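Local coordinates for protein guanosine 5'-monophosphate Reductase (Trypanosoma brucei brucei, PDB 6LK4) that probably catalyses the NADPH-dependent deamination of GMP to IMP and binds GTP at a regulatory CBS domain pair, at residues A[93-98]-A[221-226]; A[97-102]-A[206-211]; A[128-133]-A[143-148]. All blocks are in the same frame, centred on the assembly; numbering follows the deposited sequence.

Contact 1. Residues A[93-98]-A[221-226]. With GTP (guanosine-5'-triphosphate), chain B.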
loop_
_atom_site.group_PDB
_atom_site.type_symbol
_atom_site.label_atom_id
_atom_site.label_comp_id
_atom_site.label_asym_id
_atom_site.label_seq_id
_atom_site.Cartn_x
_atom_site.Cartn_y
_atom_site.Cartn_z
ATOM N N ARG A 93 -17.099 -16.832 -44.785
ATOM C CA ARG A 93 -16.254 -16.349 -45.860
ATOM C C ARG A 93 -14.779 -16.571 -45.580
ATOM O O ARG A 93 -13.952 -16.327 -46.467
ATOM C CB ARG A 93 -16.531 -14.857 -46.081
ATOM C CG ARG A 93 -16.334 -14.377 -47.494
ATOM C CD ARG A 93 -17.257 -15.060 -48.469
ATOM N NE ARG A 93 -16.764 -14.868 -49.821
ATOM C CZ ARG A 93 -17.446 -14.286 -50.805
ATOM N NH1 ARG A 93 -18.677 -13.849 -50.612
ATOM N NH2 ARG A 93 -16.888 -14.140 -51.996
ATOM N N ALA A 94 -14.429 -17.035 -44.382
ATOM C CA ALA A 94 -13.026 -17.054 -43.982
ATOM C C ALA A 94 -12.223 -18.058 -44.802
ATOM O O ALA A 94 -11.104 -17.758 -45.248
ATOM C CB ALA A 94 -12.926 -17.365 -42.489
ATOM N N GLN A 95 -12.766 -19.261 -44.992
ATOM C CA GLN A 95 -12.188 -20.234 -45.902
ATOM C C GLN A 95 -13.305 -21.085 -46.495
ATOM O O GLN A 95 -14.439 -21.099 -46.002
ATOM C CB GLN A 95 -11.152 -21.100 -45.192
ATOM C CG GLN A 95 -11.647 -21.698 -43.921
ATOM C CD GLN A 95 -10.681 -22.725 -43.378
ATOM O OE1 GLN A 95 -9.799 -22.401 -42.579
ATOM N NE2 GLN A 95 -10.833 -23.977 -43.817
ATOM N N SER A 96 -12.980 -21.790 -47.570
ATOM C CA SER A 96 -13.944 -22.681 -48.201
ATOM C C SER A 96 -13.179 -23.605 -49.128
ATOM O O SER A 96 -11.968 -23.473 -49.301
ATOM C CB SER A 96 -15.005 -21.897 -48.973
ATOM O OG SER A 96 -15.921 -22.771 -49.608
ATOM N N PHE A 97 -13.885 -24.543 -49.734
ATOM C CA PHE A 97 -13.292 -25.262 -50.860
ATOM C C PHE A 97 -13.676 -24.560 -52.161
ATOM O O PHE A 97 -12.829 -23.958 -52.827
ATOM C CB PHE A 97 -13.709 -26.728 -50.854
ATOM C CG PHE A 97 -13.061 -27.504 -51.931
ATOM C CD1 PHE A 97 -11.673 -27.555 -52.009
ATOM C CD2 PHE A 97 -13.814 -28.133 -52.906
ATOM C CE1 PHE A 97 -11.039 -28.255 -53.023
ATOM C CE2 PHE A 97 -13.186 -28.836 -53.919
ATOM C CZ PHE A 97 -11.796 -28.900 -53.975
ATOM N N LEU A 98 -14.945 -24.621 -52.534
ATOM C CA LEU A 98 -15.450 -23.826 -53.642
ATOM C C LEU A 98 -15.978 -22.511 -53.099
ATOM O O LEU A 98 -16.950 -22.493 -52.341
ATOM C CB LEU A 98 -16.556 -24.558 -54.394
ATOM C CG LEU A 98 -16.211 -25.948 -54.905
ATOM C CD1 LEU A 98 -17.286 -26.433 -55.835
ATOM C CD2 LEU A 98 -14.891 -25.915 -55.606
ATOM N N ALA A 221 -9.676 -28.749 -38.053
ATOM C CA ALA A 221 -10.662 -27.677 -38.127
ATOM C C ALA A 221 -12.096 -28.206 -38.156
ATOM O O ALA A 221 -12.398 -29.290 -38.671
ATOM C CB ALA A 221 -10.418 -26.780 -39.344
ATOM N N SER A 222 -12.977 -27.418 -37.565
ATOM C CA SER A 222 -14.409 -27.670 -37.585
ATOM C C SER A 222 -14.988 -27.092 -38.869
ATOM O O SER A 222 -15.073 -25.859 -39.020
ATOM C CB SER A 222 -15.038 -27.049 -36.343
ATOM O OG SER A 222 -14.257 -27.379 -35.191
ATOM N N LEU A 223 -15.387 -27.980 -39.785
ATOM C CA LEU A 223 -15.823 -27.579 -41.112
ATOM C C LEU A 223 -17.241 -28.040 -41.405
ATOM O O LEU A 223 -17.625 -29.142 -41.030
ATOM C CB LEU A 223 -14.877 -28.120 -42.172
ATOM C CG LEU A 223 -13.381 -27.767 -42.009
ATOM C CD1 LEU A 223 -12.581 -28.475 -43.059
ATOM C CD2 LEU A 223 -13.129 -26.263 -42.105
ATOM N N ASP A 224 -18.022 -27.206 -42.091
ATOM C CA ASP A 224 -19.269 -27.708 -42.650
ATOM C C ASP A 224 -18.961 -28.474 -43.934
ATOM O O ASP A 224 -17.805 -28.588 -44.361
ATOM C CB ASP A 224 -20.279 -26.574 -42.878
ATOM C CG ASP A 224 -19.796 -25.499 -43.876
ATOM O OD1 ASP A 224 -18.872 -25.747 -44.699
ATOM O OD2 ASP A 224 -20.367 -24.384 -43.828
ATOM N N SER A 225 -20.009 -29.002 -44.569
ATOM C CA SER A 225 -19.812 -29.846 -45.747
ATOM C C SER A 225 -19.153 -29.105 -46.916
ATOM O O SER A 225 -18.638 -29.760 -47.825
ATOM C CB SER A 225 -21.144 -30.430 -46.210
ATOM O OG SER A 225 -22.046 -29.396 -46.592
ATOM N N ARG A 226 -19.134 -27.793 -46.904
ATOM C CA ARG A 226 -18.540 -27.063 -47.996
ATOM C C ARG A 226 -17.114 -26.633 -47.751
ATOM O O ARG A 226 -16.539 -25.946 -48.548
ATOM C CB ARG A 226 -19.384 -25.839 -48.285
ATOM C CG ARG A 226 -20.663 -26.147 -49.010
ATOM C CD ARG A 226 -21.678 -25.057 -48.807
ATOM N NE ARG A 226 -21.228 -23.820 -49.392
ATOM C CZ ARG A 226 -21.988 -22.754 -49.543
ATOM N NH1 ARG A 226 -23.240 -22.785 -49.155
ATOM N NH2 ARG A 226 -21.490 -21.666 -50.082
HETATM O O3B GTP B . -4.563 -14.432 -45.734
HETATM P PB GTP B . -4.830 -15.795 -46.544
HETATM O O1B GTP B . -5.498 -16.820 -45.646
HETATM O O2B GTP B . -3.530 -16.338 -47.108
HETATM O O3A GTP B . -5.818 -15.307 -47.720
HETATM P PA GTP B . -5.381 -15.057 -49.253
HETATM O O1A GTP B . -4.007 -15.579 -49.599
HETATM O O2A GTP B . -5.532 -13.595 -49.546
HETATM O "O5'" GTP B . -6.450 -15.916 -50.093
HETATM C "C5'" GTP B . -7.819 -15.607 -50.054
HETATM C "C4'" GTP B . -8.545 -16.344 -48.931
HETATM O "O4'" GTP B . -9.759 -15.647 -48.727
HETATM C "C3'" GTP B . -8.923 -17.783 -49.241
HETATM O "O3'" GTP B . -8.875 -18.528 -48.040
HETATM C "C2'" GTP B . -10.359 -17.682 -49.701
HETATM O "O2'" GTP B . -11.150 -18.819 -49.439
HETATM C "C1'" GTP B . -10.870 -16.482 -48.933
HETATM N N9 GTP B . -11.852 -15.828 -49.792
HETATM C C8 GTP B . -13.160 -15.610 -49.480
HETATM N N7 GTP B . -13.746 -15.014 -50.537
HETATM C C5 GTP B . -12.821 -14.860 -51.513
HETATM C C6 GTP B . -12.898 -14.310 -52.783
HETATM O O6 GTP B . -13.986 -13.852 -53.165
HETATM N N1 GTP B . -11.772 -14.275 -53.590
HETATM C C2 GTP B . -10.580 -14.783 -53.116
HETATM N N2 GTP B . -9.484 -14.760 -53.874
HETATM N N3 GTP B . -10.516 -15.322 -51.844
HETATM C C4 GTP B . -11.620 -15.364 -51.058
#
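The two linkers that join the catalytic barrel to the CBS domain pair meet here, where F97 and R226 are tied backbone to backbone. F97 N donates to R226 O at 3.2 Å. The donor lies in the carbonyl plane. S96 OG stands 3.4 Å from the same R226 O, but it donates to its own neighbour L98 O at 2.9 Å, coming from above that carbonyl plane. Further back, the chain of Q95 is extended beyond CG (chi2 170°). It crosses L223 at about a right angle, with Q95 NE2 3.7 Å from L223 CD2. On the second linker D224 OD1 accepts from R226 N at 3.0 Å, which makes an Asx turn just ahead of the R226 carbonyl. The guanidinium of R226 turns to E100 in a salt bridge.

R93 belongs to the GTP site. Its chain bends at chi2 (62°) and brings the guanidinium edge to the guanine. R93 NE donates to GTP N7 at 3.1 Å, and R93 NH2 donates to GTP O6, also at 3.1 Å. This pair of bonds reads the N7 and O6 edge of the base. NH2 also reaches S101 O.

Helix 81-92 leads into the first linker, and strand 232-235 of the barrel follows the second. Helix 209-216 packs on Q95, F97 and L223, while helix 60-69 meets A94 and Q95.

Contact 2. Residues A[97-102]-A[206-211]. With GTP (guanosine-5'-triphosphate), chain B.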
loop_
_atom_site.group_PDB
_atom_site.type_symbol
_atom_site.label_atom_id
_atom_site.label_comp_id
_atom_site.label_asym_id
_atom_site.label_seq_id
_atom_site.Cartn_x
_atom_site.Cartn_y
_atom_site.Cartn_z
ATOM N N PHE A 97 -13.885 -24.543 -49.734
ATOM C CA PHE A 97 -13.292 -25.262 -50.860
ATOM C C PHE A 97 -13.676 -24.560 -52.161
ATOM O O PHE A 97 -12.829 -23.958 -52.827
ATOM C CB PHE A 97 -13.709 -26.728 -50.854
ATOM C CG PHE A 97 -13.061 -27.504 -51.931
ATOM C CD1 PHE A 97 -11.673 -27.555 -52.009
ATOM C CD2 PHE A 97 -13.814 -28.133 -52.906
ATOM C CE1 PHE A 97 -11.039 -28.255 -53.023
ATOM C CE2 PHE A 97 -13.186 -28.836 -53.919
ATOM C CZ PHE A 97 -11.796 -28.900 -53.975
ATOM N N LEU A 98 -14.945 -24.621 -52.534
ATOM C CA LEU A 98 -15.450 -23.826 -53.642
ATOM C C LEU A 98 -15.978 -22.511 -53.099
ATOM O O LEU A 98 -16.950 -22.493 -52.341
ATOM C CB LEU A 98 -16.556 -24.558 -54.394
ATOM C CG LEU A 98 -16.211 -25.948 -54.905
ATOM C CD1 LEU A 98 -17.286 -26.433 -55.835
ATOM C CD2 LEU A 98 -14.891 -25.915 -55.606
ATOM N N ILE A 99 -15.335 -21.410 -53.468
ATOM C CA ILE A 99 -15.831 -20.096 -53.083
ATOM C C ILE A 99 -17.027 -19.783 -53.968
ATOM O O ILE A 99 -16.891 -19.650 -55.186
ATOM C CB ILE A 99 -14.754 -19.017 -53.211
ATOM C CG1 ILE A 99 -13.517 -19.404 -52.403
ATOM C CG2 ILE A 99 -15.310 -17.677 -52.754
ATOM C CD1 ILE A 99 -12.262 -18.707 -52.857
ATOM N N GLU A 100 -18.207 -19.693 -53.367
ATOM C CA GLU A 100 -19.361 -19.202 -54.103
ATOM C C GLU A 100 -19.237 -17.695 -54.286
ATOM O O GLU A 100 -18.723 -16.987 -53.411
ATOM C CB GLU A 100 -20.656 -19.540 -53.369
ATOM C CG GLU A 100 -21.032 -21.009 -53.404
ATOM C CD GLU A 100 -22.422 -21.242 -52.855
ATOM O OE1 GLU A 100 -23.151 -20.244 -52.677
ATOM O OE2 GLU A 100 -22.780 -22.412 -52.595
ATOM N N SER A 101 -19.697 -17.212 -55.431
ATOM C CA SER A 101 -19.742 -15.777 -55.713
ATOM C C SER A 101 -18.407 -15.095 -55.417
ATOM O O SER A 101 -18.328 -14.226 -54.540
ATOM C CB SER A 101 -20.871 -15.139 -54.916
ATOM N N PRO A 102 -17.323 -15.478 -56.090
ATOM C CA PRO A 102 -16.025 -14.856 -55.790
ATOM C C PRO A 102 -15.984 -13.412 -56.255
ATOM O O PRO A 102 -16.631 -13.034 -57.236
ATOM C CB PRO A 102 -15.026 -15.714 -56.570
ATOM C CG PRO A 102 -15.828 -16.320 -57.672
ATOM C CD PRO A 102 -17.205 -16.541 -57.105
ATOM N N LEU A 206 -14.391 -20.294 -57.386
ATOM C CA LEU A 206 -12.951 -20.101 -57.295
ATOM C C LEU A 206 -12.404 -21.090 -56.277
ATOM O O LEU A 206 -12.979 -21.249 -55.195
ATOM C CB LEU A 206 -12.592 -18.657 -56.891
ATOM C CG LEU A 206 -11.081 -18.435 -56.680
ATOM C CD1 LEU A 206 -10.308 -18.791 -57.964
ATOM C CD2 LEU A 206 -10.724 -17.021 -56.213
ATOM N N VAL A 207 -11.308 -21.755 -56.625
ATOM C CA VAL A 207 -10.553 -22.563 -55.685
ATOM C C VAL A 207 -9.171 -21.943 -55.567
ATOM O O VAL A 207 -8.533 -21.663 -56.585
ATOM C CB VAL A 207 -10.481 -24.030 -56.133
ATOM C CG1 VAL A 207 -9.919 -24.904 -55.018
ATOM C CG2 VAL A 207 -11.869 -24.504 -56.537
ATOM N N THR A 208 -8.727 -21.694 -54.334
ATOM C CA THR A 208 -7.472 -21.005 -54.097
ATOM C C THR A 208 -6.479 -21.963 -53.478
ATOM O O THR A 208 -6.855 -22.832 -52.695
ATOM C CB THR A 208 -7.622 -19.783 -53.162
ATOM O OG1 THR A 208 -7.742 -20.213 -51.795
ATOM C CG2 THR A 208 -8.830 -18.959 -53.533
ATOM N N LEU A 209 -5.200 -21.759 -53.809
ATOM C CA LEU A 209 -4.140 -22.539 -53.187
ATOM C C LEU A 209 -4.167 -22.369 -51.674
ATOM O O LEU A 209 -3.920 -23.322 -50.926
ATOM C CB LEU A 209 -2.782 -22.126 -53.759
ATOM C CG LEU A 209 -1.601 -22.777 -53.039
ATOM C CD1 LEU A 209 -1.549 -24.257 -53.355
ATOM C CD2 LEU A 209 -0.308 -22.129 -53.415
ATOM N N SER A 210 -4.499 -21.170 -51.207
ATOM C CA SER A 210 -4.589 -20.928 -49.769
ATOM C C SER A 210 -5.555 -21.903 -49.093
ATOM O O SER A 210 -5.247 -22.466 -48.036
ATOM C CB SER A 210 -5.009 -19.477 -49.525
ATOM O OG SER A 210 -5.446 -19.263 -48.192
ATOM N N ASP A 211 -6.724 -22.132 -49.695
ATOM C CA ASP A 211 -7.667 -23.074 -49.099
ATOM C C ASP A 211 -7.172 -24.514 -49.207
ATOM O O ASP A 211 -7.266 -25.280 -48.242
ATOM C CB ASP A 211 -9.026 -22.926 -49.756
ATOM C CG ASP A 211 -9.704 -21.634 -49.390
ATOM O OD1 ASP A 211 -9.793 -21.340 -48.187
ATOM O OD2 ASP A 211 -10.156 -20.908 -50.300
HETATM O O3B GTP B . -4.563 -14.432 -45.734
HETATM P PB GTP B . -4.830 -15.795 -46.544
HETATM O O1B GTP B . -5.498 -16.820 -45.646
HETATM O O2B GTP B . -3.530 -16.338 -47.108
HETATM O O3A GTP B . -5.818 -15.307 -47.720
HETATM P PA GTP B . -5.381 -15.057 -49.253
HETATM O O1A GTP B . -4.007 -15.579 -49.599
HETATM O O2A GTP B . -5.532 -13.595 -49.546
HETATM O "O5'" GTP B . -6.450 -15.916 -50.093
HETATM C "C5'" GTP B . -7.819 -15.607 -50.054
HETATM C "C4'" GTP B . -8.545 -16.344 -48.931
HETATM O "O4'" GTP B . -9.759 -15.647 -48.727
HETATM C "C3'" GTP B . -8.923 -17.783 -49.241
HETATM O "O3'" GTP B . -8.875 -18.528 -48.040
HETATM C "C2'" GTP B . -10.359 -17.682 -49.701
HETATM O "O2'" GTP B . -11.150 -18.819 -49.439
HETATM C "C1'" GTP B . -10.870 -16.482 -48.933
HETATM N N9 GTP B . -11.852 -15.828 -49.792
HETATM C C8 GTP B . -13.160 -15.610 -49.480
HETATM N N7 GTP B . -13.746 -15.014 -50.537
HETATM C C5 GTP B . -12.821 -14.860 -51.513
HETATM C C6 GTP B . -12.898 -14.310 -52.783
HETATM O O6 GTP B . -13.986 -13.852 -53.165
HETATM N N1 GTP B . -11.772 -14.275 -53.590
HETATM C C2 GTP B . -10.580 -14.783 -53.116
HETATM N N2 GTP B . -9.484 -14.760 -53.874
HETATM N N3 GTP B . -10.516 -15.322 -51.844
HETATM C C4 GTP B . -11.620 -15.364 -51.058
#
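I99 pairs with L206 at the edge of the antiparallel sheet of the CBS pair, where the GTP nucleoside lies. I99 N donates to L206 O at 2.9 Å, nearly straight (168°), while the return bond from L206 N to I99 O is weak. The side chain of I99 bridges strand and ligand. Its CB and CG1 pass beside L206 O. I99 CG2 lies over the guanine face near GTP N7, at 3.8 Å, slightly outside the ring edge. With CG1 anti to the carbonyl carbon (chi1 -55°), the tip I99 CD1 reaches T208 CG2 at 3.5 Å and GTP O2' at 3.6 Å, with L206 CG beside it.

L206 CD2 adds to the same face of the base, 3.5 Å from GTP N2. P102 CB packs on L206 CB, and P102 CA lies near GTP O6. On the other side of the strand, V207 faces F97 and L98. V207 CG2 touches L98 CD2 at 3.5 Å, and V207 CG1 meets the F97 ring at an oblique slant.

T208 is the N-cap of helix 209-216, with its OG1 accepting from D211 N. In the first turn of the helix, the D211 carboxylate meets the ribose diol. T208 OG1 also makes a weak bond to D211 OD2, which sits beside O2' at a modelled distance too short to trust. The other carboxylate oxygen, D211 OD1, accepts from GTP O3' at 3.0 Å.

Contact 3. Residues A[128-133]-A[143-148]. With GTP (guanosine-5'-triphosphate), chain B.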
loop_
_atom_site.group_PDB
_atom_site.type_symbol
_atom_site.label_atom_id
_atom_site.label_comp_id
_atom_site.label_asym_id
_atom_site.label_seq_id
_atom_site.Cartn_x
_atom_site.Cartn_y
_atom_site.Cartn_z
ATOM N N GLY A 128 -7.728 -12.733 -51.651
ATOM C CA GLY A 128 -6.426 -12.890 -52.273
ATOM C C GLY A 128 -6.357 -12.552 -53.742
ATOM O O GLY A 128 -5.259 -12.383 -54.274
ATOM N N CYS A 129 -7.484 -12.451 -54.424
ATOM C CA CYS A 129 -7.414 -12.059 -55.819
ATOM C C CYS A 129 -8.775 -11.526 -56.221
ATOM O O CYS A 129 -9.768 -11.717 -55.525
ATOM C CB CYS A 129 -7.004 -13.229 -56.711
ATOM S SG CYS A 129 -8.392 -14.272 -57.108
ATOM N N LEU A 130 -8.807 -10.848 -57.349
ATOM C CA LEU A 130 -10.048 -10.436 -57.974
ATOM C C LEU A 130 -10.103 -11.066 -59.352
ATOM O O LEU A 130 -9.093 -11.090 -60.074
ATOM C CB LEU A 130 -10.154 -8.916 -58.103
ATOM C CG LEU A 130 -10.183 -8.137 -56.794
ATOM C CD1 LEU A 130 -10.119 -6.656 -57.086
ATOM C CD2 LEU A 130 -11.433 -8.483 -55.991
ATOM N N LEU A 131 -11.266 -11.607 -59.700
ATOM C CA LEU A 131 -11.449 -12.169 -61.025
ATOM C C LEU A 131 -11.998 -11.083 -61.939
ATOM O O LEU A 131 -12.993 -10.429 -61.614
ATOM C CB LEU A 131 -12.360 -13.394 -60.973
ATOM C CG LEU A 131 -11.607 -14.455 -60.169
ATOM C CD1 LEU A 131 -12.530 -15.519 -59.648
ATOM C CD2 LEU A 131 -10.466 -15.055 -60.988
ATOM N N VAL A 132 -11.314 -10.862 -63.053
ATOM C CA VAL A 132 -11.701 -9.834 -64.007
ATOM C C VAL A 132 -12.681 -10.465 -64.984
ATOM O O VAL A 132 -12.334 -11.415 -65.695
ATOM C CB VAL A 132 -10.476 -9.254 -64.734
ATOM C CG1 VAL A 132 -10.839 -7.948 -65.405
ATOM C CG2 VAL A 132 -9.337 -9.047 -63.754
ATOM N N VAL A 133 -13.911 -9.961 -64.998
ATOM C CA VAL A 133 -14.951 -10.500 -65.858
ATOM C C VAL A 133 -15.500 -9.363 -66.702
ATOM O O VAL A 133 -15.229 -8.190 -66.449
ATOM C CB VAL A 133 -16.075 -11.202 -65.063
ATOM C CG1 VAL A 133 -15.509 -12.370 -64.287
ATOM C CG2 VAL A 133 -16.758 -10.224 -64.136
ATOM N N GLY A 143 -9.696 -12.578 -66.867
ATOM C CA GLY A 143 -8.383 -12.612 -66.266
ATOM C C GLY A 143 -8.474 -12.423 -64.767
ATOM O O GLY A 143 -9.561 -12.386 -64.184
ATOM N N ILE A 144 -7.301 -12.285 -64.158
ATOM C CA ILE A 144 -7.168 -12.320 -62.712
ATOM C C ILE A 144 -6.166 -11.257 -62.287
ATOM O O ILE A 144 -5.205 -10.957 -63.002
ATOM C CB ILE A 144 -6.733 -13.723 -62.222
ATOM C CG1 ILE A 144 -6.775 -13.792 -60.690
ATOM C CG2 ILE A 144 -5.361 -14.094 -62.783
ATOM C CD1 ILE A 144 -6.280 -15.091 -60.111
ATOM N N ILE A 145 -6.390 -10.688 -61.109
ATOM C CA ILE A 145 -5.542 -9.620 -60.613
ATOM C C ILE A 145 -5.318 -9.825 -59.118
ATOM O O ILE A 145 -6.263 -10.086 -58.364
ATOM C CB ILE A 145 -6.161 -8.246 -60.948
ATOM C CG1 ILE A 145 -5.070 -7.223 -61.259
ATOM C CG2 ILE A 145 -7.087 -7.742 -59.870
ATOM C CD1 ILE A 145 -5.620 -5.944 -61.812
ATOM N N THR A 146 -4.061 -9.771 -58.699
ATOM C CA THR A 146 -3.677 -9.937 -57.308
ATOM C C THR A 146 -2.875 -8.723 -56.851
ATOM O O THR A 146 -2.466 -7.879 -57.655
ATOM C CB THR A 146 -2.855 -11.219 -57.123
ATOM O OG1 THR A 146 -1.701 -11.161 -57.965
ATOM C CG2 THR A 146 -3.661 -12.423 -57.528
ATOM N N ARG A 147 -2.643 -8.638 -55.536
ATOM C CA ARG A 147 -1.796 -7.572 -55.006
ATOM C C ARG A 147 -0.458 -7.535 -55.725
ATOM O O ARG A 147 0.050 -6.457 -56.049
ATOM C CB ARG A 147 -1.575 -7.752 -53.508
ATOM C CG ARG A 147 -2.773 -7.409 -52.654
ATOM C CD ARG A 147 -2.616 -7.959 -51.233
ATOM N NE ARG A 147 -3.787 -7.663 -50.417
ATOM C CZ ARG A 147 -4.959 -8.274 -50.549
ATOM N NH1 ARG A 147 -5.114 -9.238 -51.456
ATOM N NH2 ARG A 147 -5.980 -7.923 -49.774
ATOM N N HIS A 148 0.116 -8.707 -56.005
ATOM C CA HIS A 148 1.383 -8.763 -56.725
ATOM C C HIS A 148 1.303 -8.000 -58.046
ATOM O O HIS A 148 2.269 -7.340 -58.450
ATOM C CB HIS A 148 1.785 -10.225 -56.954
ATOM C CG HIS A 148 3.088 -10.397 -57.676
ATOM N ND1 HIS A 148 3.214 -10.230 -59.040
ATOM C CD2 HIS A 148 4.319 -10.743 -57.226
ATOM C CE1 HIS A 148 4.468 -10.453 -59.399
ATOM N NE2 HIS A 148 5.157 -10.769 -58.317
HETATM O O3B GTP B . -4.563 -14.432 -45.734
HETATM P PB GTP B . -4.830 -15.795 -46.544
HETATM O O1B GTP B . -5.498 -16.820 -45.646
HETATM O O2B GTP B . -3.530 -16.338 -47.108
HETATM O O3A GTP B . -5.818 -15.307 -47.720
HETATM P PA GTP B . -5.381 -15.057 -49.253
HETATM O O1A GTP B . -4.007 -15.579 -49.599
HETATM O O2A GTP B . -5.532 -13.595 -49.546
HETATM O "O5'" GTP B . -6.450 -15.916 -50.093
HETATM C "C5'" GTP B . -7.819 -15.607 -50.054
HETATM C "C4'" GTP B . -8.545 -16.344 -48.931
HETATM O "O4'" GTP B . -9.759 -15.647 -48.727
HETATM C "C3'" GTP B . -8.923 -17.783 -49.241
HETATM O "O3'" GTP B . -8.875 -18.528 -48.040
HETATM C "C2'" GTP B . -10.359 -17.682 -49.701
HETATM O "O2'" GTP B . -11.150 -18.819 -49.439
HETATM C "C1'" GTP B . -10.870 -16.482 -48.933
HETATM N N9 GTP B . -11.852 -15.828 -49.792
HETATM C C8 GTP B . -13.160 -15.610 -49.480
HETATM N N7 GTP B . -13.746 -15.014 -50.537
HETATM C C5 GTP B . -12.821 -14.860 -51.513
HETATM C C6 GTP B . -12.898 -14.310 -52.783
HETATM O O6 GTP B . -13.986 -13.852 -53.165
HETATM N N1 GTP B . -11.772 -14.275 -53.590
HETATM C C2 GTP B . -10.580 -14.783 -53.116
HETATM N N2 GTP B . -9.484 -14.760 -53.874
HETATM N N3 GTP B . -10.516 -15.322 -51.844
HETATM C C4 GTP B . -11.620 -15.364 -51.058
#
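The guanidinium of R147 meets G128 obliquely, with R147 NH1 4.0 Å from G128 CA. Two backbone carbonyls hold this flat group: NH1 donates to V127 O and NH2 to L118 O. Extended from CG to NE, the R147 chain reaches from the start of helix 147-150 back to the glycine. G128 has no side chain, and its CA comes within 3.0 Å of GTP O2A on the alpha-phosphate. The second flat group is the guanine. At its amino edge, GTP N2 makes a weak hydrogen bond to C129 SG at 3.4 Å. SG is placed between the backbone N and the carbonyl carbon of C129 (chi1 82°). C129 SG also touches I144 CD1 at 3.8 Å. C129 CB packs against T146 CG2 at 3.5 Å.

Beyond C129 the two segments form a beta hairpin. Strands 130-133 and 143-145 run antiparallel, with an angle of 144° between their directions. L130 and I145 are a hydrogen-bonded pair: L130 N donates to I145 O at 2.8 Å, and I145 N donates back to L130 O. V132 and G143 form the next hydrogen-bonded pair. Between them L131 and I144 are a non-hydrogen-bonded pair, and L131 CD2 lies 3.9 Å from I144 CG1. L131 and I144 share one face of the sheet. L130, V132 and I145 are on the opposite one, where L130 CB meets I145 CG2 at 3.7 Å.

The hairpin is the middle of a mixed sheet. Strand 104-105 runs parallel beside 130-133, and strand 164-165 borders 141-145 on its far side. Helix 159-162 packs on V132 and I145. Strand 193-197 meets C129, L131 and I144, joining this CBS repeat to the second one.

How the contacts relate
From the N terminus the chain builds the first barrel strands, then leaves through helix 81-92. Contact 1 closes the widest loop, 93-98 to 221-226, which holds the whole CBS excursion before the chain returns to the barrel at strand 232-235. Contact 2 starts from the same stretch, sharing F97 and L98, and lies nested inside it. Contact 3 is a short hairpin nested inside both, and none of the loops cross. Q95 packing on D211 joins contacts 1 and 2, while L206 and P102 pack on C129 and L131 to join 2 and 3. All three touch one GTP, which spans the linker and both CBS sheets.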